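Local coordinates for ribonuclease H (Uncultured organism, PDB 4IBN), which probably cleaves RNA in RNA-DNA hybrids endonucleolytically, leaving 5'-phosphomonoester ends, with magnesium as cofactor, at residues A[58-63]-A[68-73]; A[90-95]-A[198-203]; A[102-107]-A[130-135]. All blocks are in the same frame, centred on the assembly; numbering follows the deposited sequence.

Interaction 1: residues A[58-63]-A[68-73]; sequences VWVSEP and NRMALR
The carboxylate of Glu62 is held by two arginines one helical turn apart. Arg69 takes it side-on with two nitrogens: NE reaches Glu62 OE1 at 3.0 Å, on that oxygen's syn lone pair, while NH2 meets Glu62 OE2 at 2.8 Å with a nearly straight bond (172°). The two flat groups are close to coplanar, 25° apart. Arg73 NH1 comes to the same OE2 from its anti side, at 2.7 Å and less straight. Thr65 OG1 adds a bond to OE1, so both oxygens are shared, and the paired positive charges would be expected to favour the ionised acid. This network joins strand 53-62 to helix 67-82, which follows it in the RNase H fold and runs back nearly antiparallel, the local axes at 151°. With an alanine here in place of Glu62, both guanidinium groups would probably lose their shared carboxylate and be held less firmly in rotation. Behind the charges, Val60 CG2 sits 3.9 Å above the centre of one face of the Arg73 guanidinium. Met70, folded back by bends at its second and third torsions, lays SD 3.8 Å from Glu62 CD and brings CE against Val60 O and Ser61 CA, with Ala38 of the next strand touching it too.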
loop_
_atom_site.group_PDB
_atom_site.type_symbol
_atom_site.label_atom_id
_atom_site.label_comp_id
_atom_site.label_asym_id
_atom_site.label_seq_id
_atom_site.Cartn_x
_atom_site.Cartn_y
_atom_site.Cartn_z
ATOM N N VAL A 58 -6.831 -0.280 6.751
ATOM C CA VAL A 58 -5.699 -0.237 7.676
ATOM C C VAL A 58 -4.924 1.071 7.507
ATOM O O VAL A 58 -4.552 1.426 6.388
ATOM C CB VAL A 58 -4.743 -1.423 7.459
ATOM C CG1 VAL A 58 -4.451 -1.604 5.977
ATOM C CG2 VAL A 58 -3.456 -1.219 8.243
ATOM N N TRP A 59 -4.682 1.792 8.602
ATOM C CA TRP A 59 -3.998 3.054 8.485
ATOM C C TRP A 59 -2.989 3.275 9.596
ATOM O O TRP A 59 -3.074 2.669 10.636
ATOM C CB TRP A 59 -4.989 4.230 8.390
ATOM C CG TRP A 59 -5.765 4.486 9.604
ATOM C CD1 TRP A 59 -5.430 5.292 10.628
ATOM C CD2 TRP A 59 -7.032 3.933 9.942
ATOM N NE1 TRP A 59 -6.394 5.293 11.574
ATOM C CE2 TRP A 59 -7.396 4.467 11.176
ATOM C CE3 TRP A 59 -7.907 3.068 9.305
ATOM C CZ2 TRP A 59 -8.555 4.122 11.800
ATOM C CZ3 TRP A 59 -9.055 2.747 9.921
ATOM C CH2 TRP A 59 -9.377 3.270 11.151
ATOM N N VAL A 60 -2.050 4.161 9.318
ATOM C CA VAL A 60 -1.093 4.595 10.308
ATOM C C VAL A 60 -0.692 6.030 10.067
ATOM O O VAL A 60 -0.936 6.539 9.039
ATOM C CB VAL A 60 0.146 3.767 10.290
ATOM C CG1 VAL A 60 -0.180 2.363 10.692
ATOM C CG2 VAL A 60 0.790 3.809 8.975
ATOM N N SER A 61 -0.093 6.648 11.069
ATOM C CA SER A 61 0.323 8.025 10.931
ATOM C C SER A 61 1.632 8.304 11.639
ATOM O O SER A 61 2.023 7.546 12.466
ATOM C CB SER A 61 -0.745 8.951 11.466
ATOM O OG SER A 61 -1.113 8.626 12.752
ATOM N N GLU A 62 2.280 9.407 11.249
ATOM C CA GLU A 62 3.453 9.968 11.909
ATOM C C GLU A 62 3.264 11.471 12.034
ATOM O O GLU A 62 2.684 12.065 11.190
ATOM C CB GLU A 62 4.718 9.670 11.128
ATOM C CG GLU A 62 5.083 8.216 11.170
ATOM C CD GLU A 62 6.265 7.807 10.341
ATOM O OE1 GLU A 62 6.917 8.642 9.748
ATOM O OE2 GLU A 62 6.528 6.611 10.308
ATOM N N PRO A 63 3.723 12.054 13.117
ATOM C CA PRO A 63 3.571 13.492 13.309
ATOM C C PRO A 63 4.497 14.438 12.521
ATOM O O PRO A 63 4.240 15.615 12.465
ATOM C CB PRO A 63 3.773 13.659 14.805
ATOM C CG PRO A 63 4.620 12.586 15.184
ATOM C CD PRO A 63 4.274 11.424 14.313
ATOM N N ASN A 68 7.394 9.959 0.921
ATOM C CA ASN A 68 8.067 8.713 0.630
ATOM C C ASN A 68 8.038 7.759 1.792
ATOM O O ASN A 68 7.912 6.598 1.600
ATOM C CB ASN A 68 9.492 8.924 0.176
ATOM C CG ASN A 68 9.598 9.475 -1.235
ATOM O OD1 ASN A 68 8.655 9.588 -1.926
ATOM N ND2 ASN A 68 10.781 9.795 -1.629
ATOM N N ARG A 69 8.222 8.272 2.987
ATOM C CA ARG A 69 8.171 7.390 4.119
ATOM C C ARG A 69 6.767 6.784 4.268
ATOM O O ARG A 69 6.606 5.627 4.467
ATOM C CB ARG A 69 8.497 8.144 5.412
ATOM C CG ARG A 69 9.937 8.208 5.844
ATOM C CD ARG A 69 10.090 8.668 7.374
ATOM N NE ARG A 69 9.406 7.819 8.335
ATOM C CZ ARG A 69 9.896 6.700 8.817
ATOM N NH1 ARG A 69 11.069 6.312 8.426
ATOM N NH2 ARG A 69 9.221 5.969 9.653
ATOM N N MET A 70 5.760 7.622 4.184
ATOM C CA MET A 70 4.405 7.153 4.330
ATOM C C MET A 70 3.972 6.154 3.213
ATOM O O MET A 70 3.218 5.256 3.437
ATOM C CB MET A 70 3.419 8.317 4.544
ATOM C CG MET A 70 3.699 9.124 5.766
ATOM S SD MET A 70 4.022 8.137 7.279
ATOM C CE MET A 70 2.466 7.456 7.585
ATOM N N ALA A 71 4.463 6.378 2.022
ATOM C CA ALA A 71 4.182 5.465 0.960
ATOM C C ALA A 71 4.755 4.092 1.323
ATOM O O ALA A 71 4.111 3.124 1.154
ATOM C CB ALA A 71 4.753 5.958 -0.307
ATOM N N LEU A 72 5.964 4.077 1.847
ATOM C CA LEU A 72 6.552 2.816 2.276
ATOM C C LEU A 72 5.776 2.160 3.426
ATOM O O LEU A 72 5.586 0.994 3.437
ATOM C CB LEU A 72 8.053 2.940 2.542
ATOM C CG LEU A 72 8.930 3.021 1.324
ATOM C CD1 LEU A 72 10.271 3.627 1.648
ATOM C CD2 LEU A 72 9.064 1.677 0.751
ATOM N N ARG A 73 5.306 2.953 4.367
ATOM C CA ARG A 73 4.496 2.419 5.438
ATOM C C ARG A 73 3.195 1.822 4.945
ATOM O O ARG A 73 2.703 0.897 5.524
ATOM C CB ARG A 73 4.262 3.436 6.542
ATOM C CG ARG A 73 5.556 3.974 7.033
ATOM C CD ARG A 73 5.665 4.191 8.501
ATOM N NE ARG A 73 4.989 3.202 9.305
ATOM C CZ ARG A 73 4.496 3.496 10.482
ATOM N NH1 ARG A 73 4.651 4.708 10.935
ATOM N NH2 ARG A 73 3.873 2.607 11.222
#

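Interaction 2: residues A[90-95]-A[198-203]; sequences RVVFTT and PFPDAA
Val92 and Arg90 on strand 90-95 face Pro200 and Ala202 on an irregular stretch of chain running the other way, with CA atoms 8.0 Å apart for Val92 and Pro200, too far for backbone pairing. The one close touch is between Val92 and the proline ring. Val92 has CG1 anti to its backbone N (chi1 179°), which places CG2 beside that N and against the ring, 4.0 Å from Pro200 CG. The valine branch and the ring run alongside one another, pointing opposite ways. Within 198-203, the ring is also backed by Phe199: Pro200 CD rests 3.3 Å above one face of the phenyl ring, toward its rim. Two residues back along the strand, Arg90, bent at its third torsion, brings NH1 to 4.4 Å from Ala202 CB, a loose contact, while its NH2 is bonded to Thr14 O. Phe205 touches both Arg90 and Val92. Val91 and Phe93, in contrast, pack against helix 67-82, so the chain after helix 187-192 covers the other face of this strand of the RNase H sheet. With no hydrogen bond or salt bridge between the segments and just 91 Å² buried in all, this is a light van der Waals contact, probably owing little to specific chemistry.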
loop_
_atom_site.group_PDB
_atom_site.type_symbol
_atom_site.label_atom_id
_atom_site.label_comp_id
_atom_site.label_asym_id
_atom_site.label_seq_id
_atom_site.Cartn_x
_atom_site.Cartn_y
_atom_site.Cartn_z
ATOM N N ARG A 90 -2.032 -13.860 -2.651
ATOM C CA ARG A 90 -1.833 -13.195 -3.909
ATOM C C ARG A 90 -2.476 -11.793 -3.798
ATOM O O ARG A 90 -3.529 -11.686 -3.352
ATOM C CB ARG A 90 -2.471 -13.978 -5.028
ATOM C CG ARG A 90 -1.752 -15.208 -5.336
ATOM C CD ARG A 90 -2.508 -16.075 -6.351
ATOM N NE ARG A 90 -3.531 -16.822 -5.672
ATOM C CZ ARG A 90 -4.563 -17.355 -6.262
ATOM N NH1 ARG A 90 -4.709 -17.246 -7.539
ATOM N NH2 ARG A 90 -5.458 -17.997 -5.556
ATOM N N VAL A 91 -1.766 -10.755 -4.191
ATOM C CA VAL A 91 -2.202 -9.401 -3.984
ATOM C C VAL A 91 -2.042 -8.593 -5.241
ATOM O O VAL A 91 -1.036 -8.581 -5.806
ATOM C CB VAL A 91 -1.383 -8.721 -2.869
ATOM C CG1 VAL A 91 -1.831 -7.323 -2.628
ATOM C CG2 VAL A 91 -1.423 -9.551 -1.611
ATOM N N VAL A 92 -3.067 -7.860 -5.601
ATOM C CA VAL A 92 -2.918 -6.830 -6.581
ATOM C C VAL A 92 -2.843 -5.541 -5.798
ATOM O O VAL A 92 -3.776 -5.231 -5.147
ATOM C CB VAL A 92 -4.130 -6.764 -7.502
ATOM C CG1 VAL A 92 -3.954 -5.665 -8.489
ATOM C CG2 VAL A 92 -4.307 -8.048 -8.210
ATOM N N PHE A 93 -1.714 -4.840 -5.866
ATOM C CA PHE A 93 -1.497 -3.654 -5.062
ATOM C C PHE A 93 -1.465 -2.460 -5.972
ATOM O O PHE A 93 -0.628 -2.352 -6.765
ATOM C CB PHE A 93 -0.169 -3.785 -4.283
ATOM C CG PHE A 93 0.072 -2.732 -3.213
ATOM C CD1 PHE A 93 -0.054 -3.024 -1.896
ATOM C CD2 PHE A 93 0.539 -1.500 -3.537
ATOM C CE1 PHE A 93 0.197 -2.123 -0.961
ATOM C CE2 PHE A 93 0.791 -0.608 -2.597
ATOM C CZ PHE A 93 0.612 -0.917 -1.308
ATOM N N THR A 94 -2.454 -1.600 -5.808
ATOM C CA THR A 94 -2.576 -0.421 -6.609
ATOM C C THR A 94 -2.373 0.850 -5.799
ATOM O O THR A 94 -2.985 1.046 -4.845
ATOM C CB THR A 94 -3.983 -0.342 -7.292
ATOM O OG1 THR A 94 -4.209 -1.507 -8.064
ATOM C CG2 THR A 94 -4.060 0.847 -8.168
ATOM N N THR A 95 -1.478 1.694 -6.269
ATOM C CA THR A 95 -1.130 2.896 -5.562
ATOM C C THR A 95 -0.880 4.035 -6.502
ATOM O O THR A 95 -0.604 3.811 -7.608
ATOM C CB THR A 95 0.106 2.691 -4.724
ATOM O OG1 THR A 95 0.449 3.904 -4.087
ATOM C CG2 THR A 95 1.221 2.212 -5.544
ATOM N N PRO A 198 -13.527 -2.882 -10.695
ATOM C CA PRO A 198 -14.050 -4.202 -10.366
ATOM C C PRO A 198 -12.966 -5.083 -9.791
ATOM O O PRO A 198 -11.832 -4.879 -10.073
ATOM C CB PRO A 198 -14.494 -4.759 -11.722
ATOM C CG PRO A 198 -14.465 -3.660 -12.620
ATOM C CD PRO A 198 -13.509 -2.666 -12.134
ATOM N N PHE A 199 -13.353 -6.047 -8.989
ATOM C CA PHE A 199 -12.407 -6.955 -8.384
ATOM C C PHE A 199 -11.706 -7.785 -9.467
ATOM O O PHE A 199 -12.271 -8.177 -10.406
ATOM C CB PHE A 199 -13.111 -7.875 -7.395
ATOM C CG PHE A 199 -12.182 -8.649 -6.501
ATOM C CD1 PHE A 199 -11.719 -8.107 -5.340
ATOM C CD2 PHE A 199 -11.753 -9.896 -6.833
ATOM C CE1 PHE A 199 -10.889 -8.791 -4.580
ATOM C CE2 PHE A 199 -10.916 -10.555 -6.031
ATOM C CZ PHE A 199 -10.489 -10.010 -4.925
ATOM N N PRO A 200 -10.449 -8.049 -9.278
ATOM C CA PRO A 200 -9.705 -8.741 -10.309
ATOM C C PRO A 200 -10.053 -10.189 -10.513
ATOM O O PRO A 200 -10.461 -10.847 -9.629
ATOM C CB PRO A 200 -8.262 -8.602 -9.843
ATOM C CG PRO A 200 -8.318 -8.394 -8.461
ATOM C CD PRO A 200 -9.563 -7.614 -8.201
ATOM N N ASP A 201 -9.902 -10.627 -11.750
ATOM C CA ASP A 201 -9.967 -12.008 -12.168
ATOM C C ASP A 201 -8.671 -12.680 -11.811
ATOM O O ASP A 201 -7.661 -12.132 -11.975
ATOM C CB ASP A 201 -9.983 -12.077 -13.677
ATOM C CG ASP A 201 -11.246 -11.694 -14.274
ATOM O OD1 ASP A 201 -12.141 -11.255 -13.551
ATOM O OD2 ASP A 201 -11.359 -11.855 -15.493
ATOM N N ALA A 202 -8.700 -13.920 -11.417
ATOM C CA ALA A 202 -7.470 -14.604 -11.143
ATOM C C ALA A 202 -6.655 -14.754 -12.406
ATOM O O ALA A 202 -5.487 -15.064 -12.352
ATOM C CB ALA A 202 -7.699 -15.888 -10.495
ATOM N N ALA A 203 -7.281 -14.515 -13.538
ATOM C CA ALA A 203 -6.683 -14.183 -14.830
ATOM C C ALA A 203 -5.986 -12.843 -15.094
ATOM O O ALA A 203 -5.107 -12.732 -15.884
ATOM C CB ALA A 203 -7.657 -14.452 -15.906
#

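Interaction 3: residues A[102-107]-A[130-135]; sequences DGMTRW and QEAVQA
Met104 reaches across from helix 98-113 and sets its terminal methyl on Ala132 of helix 126-136, with CE 3.8 Å from Ala132 CB. The two residues are turned differently toward the contact. Ala132 points its methyl toward helix 98-113, whereas Met104 leaves its backbone at the flank and gets there by its shape: CG lies beside the backbone N, anti to the carbonyl carbon (chi1 -63°), the chain bends at chi2 (-72°), and the last torsion is extended (-166°), carrying CE outward to the neighbour. Met104 thus comes with its terminal methyl leading and meets the flank of the Ala132 methyl, and CE also comes within 4.2 Å of Ala132 O. Val133 takes a smaller share; its N is 4.5 Å from Met104 CE, and the CA atoms of Met104 and Val133 are 8.0 Å apart. No hydrogen bond links the segments, and all three touching residues are buried. The pocket around them is apolar: Val75 of helix 67-82 and Trp143 of strand 140-145 also touch Met104, Ile76 touches Ala132, and Leu211 of the C-terminal chain reaches both Met104 and Val133. The turn that carries Met104, 103-107, is of the wider pi type, with Asp102 O accepting from both Arg106 N and Trp107 N. The Trp107 ring lies back over Gly103, where a side chain would probably crowd the indole. This apolar contact belongs to the helical layer of the RNase H fold, in which helices 98-113 and 126-136 pack with helix 67-82 on one face of the central sheet.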
loop_
_atom_site.group_PDB
_atom_site.type_symbol
_atom_site.label_atom_id
_atom_site.label_comp_id
_atom_site.label_asym_id
_atom_site.label_seq_id
_atom_site.Cartn_x
_atom_site.Cartn_y
_atom_site.Cartn_z
ATOM N N ASP A 102 7.714 1.540 -9.046
ATOM C CA ASP A 102 9.012 1.428 -9.663
ATOM C C ASP A 102 10.058 0.847 -8.697
ATOM O O ASP A 102 10.931 0.158 -9.084
ATOM C CB ASP A 102 9.473 2.742 -10.256
ATOM C CG ASP A 102 8.607 3.212 -11.377
ATOM O OD1 ASP A 102 8.067 2.398 -12.088
ATOM O OD2 ASP A 102 8.528 4.405 -11.533
ATOM N N GLY A 103 9.969 1.198 -7.439
ATOM C CA GLY A 103 10.890 0.620 -6.492
ATOM C C GLY A 103 10.739 -0.866 -6.340
ATOM O O GLY A 103 11.688 -1.558 -6.333
ATOM N N MET A 104 9.516 -1.334 -6.205
ATOM C CA MET A 104 9.290 -2.760 -6.074
ATOM C C MET A 104 9.565 -3.575 -7.315
ATOM O O MET A 104 9.808 -4.721 -7.229
ATOM C CB MET A 104 7.909 -3.067 -5.551
ATOM C CG MET A 104 7.705 -2.540 -4.207
ATOM S SD MET A 104 8.652 -3.518 -3.008
ATOM C CE MET A 104 7.962 -2.989 -1.473
ATOM N N THR A 105 9.393 -2.972 -8.463
ATOM C CA THR A 105 9.579 -3.702 -9.682
ATOM C C THR A 105 10.948 -3.571 -10.265
ATOM O O THR A 105 11.343 -4.378 -11.061
ATOM C CB THR A 105 8.593 -3.283 -10.787
ATOM O OG1 THR A 105 8.668 -1.898 -11.046
ATOM C CG2 THR A 105 7.187 -3.660 -10.415
ATOM N N ARG A 106 11.619 -2.486 -9.924
ATOM C CA ARG A 106 12.944 -2.200 -10.432
ATOM C C ARG A 106 13.992 -1.850 -9.408
ATOM O O ARG A 106 14.951 -2.491 -9.297
ATOM C CB ARG A 106 12.895 -1.072 -11.444
ATOM C CG ARG A 106 12.154 -1.358 -12.647
ATOM C CD ARG A 106 12.114 -0.170 -13.591
ATOM N NE ARG A 106 11.327 -0.482 -14.753
ATOM C CZ ARG A 106 11.848 -0.766 -15.929
ATOM N NH1 ARG A 106 13.151 -0.727 -16.107
ATOM N NH2 ARG A 106 11.051 -1.061 -16.932
ATOM N N TRP A 107 13.796 -0.777 -8.683
ATOM C CA TRP A 107 14.874 -0.235 -7.894
ATOM C C TRP A 107 15.422 -1.153 -6.792
ATOM O O TRP A 107 16.568 -1.137 -6.564
ATOM C CB TRP A 107 14.498 1.121 -7.321
ATOM C CG TRP A 107 13.918 2.102 -8.245
ATOM C CD1 TRP A 107 14.055 2.174 -9.565
ATOM C CD2 TRP A 107 13.107 3.190 -7.874
ATOM N NE1 TRP A 107 13.359 3.232 -10.059
ATOM C CE2 TRP A 107 12.766 3.874 -9.017
ATOM C CE3 TRP A 107 12.640 3.650 -6.672
ATOM C CZ2 TRP A 107 12.002 5.014 -8.994
ATOM C CZ3 TRP A 107 11.828 4.784 -6.660
ATOM C CH2 TRP A 107 11.538 5.440 -7.809
ATOM N N GLN A 130 13.926 -1.957 3.146
ATOM C CA GLN A 130 14.210 -3.299 3.597
ATOM C C GLN A 130 13.065 -3.917 4.383
ATOM O O GLN A 130 12.774 -5.038 4.214
ATOM C CB GLN A 130 15.518 -3.374 4.403
ATOM C CG GLN A 130 16.742 -3.101 3.612
ATOM C CD GLN A 130 18.025 -3.205 4.444
ATOM O OE1 GLN A 130 18.005 -3.041 5.606
ATOM N NE2 GLN A 130 19.096 -3.476 3.816
ATOM N N GLU A 131 12.450 -3.137 5.242
ATOM C CA GLU A 131 11.277 -3.569 5.944
ATOM C C GLU A 131 10.097 -3.860 5.003
ATOM O O GLU A 131 9.367 -4.771 5.199
ATOM C CB GLU A 131 10.850 -2.525 6.983
ATOM C CG GLU A 131 11.772 -2.359 8.101
ATOM C CD GLU A 131 11.191 -1.551 9.266
ATOM O OE1 GLU A 131 9.975 -1.506 9.425
ATOM O OE2 GLU A 131 11.979 -1.028 10.033
ATOM N N ALA A 132 9.929 -3.042 4.007
ATOM C CA ALA A 132 8.886 -3.299 3.073
ATOM C C ALA A 132 9.094 -4.561 2.293
ATOM O O ALA A 132 8.175 -5.246 2.019
ATOM C CB ALA A 132 8.735 -2.172 2.155
ATOM N N VAL A 133 10.323 -4.803 1.882
ATOM C CA VAL A 133 10.633 -5.989 1.113
ATOM C C VAL A 133 10.369 -7.229 1.953
ATOM O O VAL A 133 9.853 -8.178 1.507
ATOM C CB VAL A 133 12.068 -6.001 0.621
ATOM C CG1 VAL A 133 12.470 -7.358 0.158
ATOM C CG2 VAL A 133 12.283 -4.978 -0.441
ATOM N N GLN A 134 10.749 -7.170 3.189
ATOM C CA GLN A 134 10.470 -8.265 4.079
ATOM C C GLN A 134 8.993 -8.508 4.319
ATOM O O GLN A 134 8.583 -9.588 4.469
ATOM C CB GLN A 134 11.173 -8.013 5.395
ATOM C CG GLN A 134 11.145 -9.119 6.373
ATOM C CD GLN A 134 12.248 -8.944 7.395
ATOM O OE1 GLN A 134 12.223 -8.015 8.176
ATOM N NE2 GLN A 134 13.237 -9.779 7.337
ATOM N N ALA A 135 8.236 -7.436 4.427
ATOM C CA ALA A 135 6.816 -7.516 4.648
ATOM C C ALA A 135 6.109 -8.228 3.494
ATOM O O ALA A 135 5.256 -9.036 3.693
ATOM C CB ALA A 135 6.239 -6.117 4.838
#

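From the N terminus, interaction 1 closes first, over the shortest loop: four residues separate the segments 58-63 and 68-73, and the contact ties strand 53-62 to helix 67-82. That helix leads into strand 90-95, where interaction 2 opens; it closes only at 198-203, bringing the C-terminal chain back to the sheet. Interaction 3 forms wholly within this long loop, joining helix 98-113, the next element after the strand, to helix 126-136. None of the three cross. Interactions 1 and 3 meet directly, Leu72 CD2 lying 4.1 Å from Ala132 CB, whereas interaction 2 touches neither and lies across the chain's centre from interaction 1.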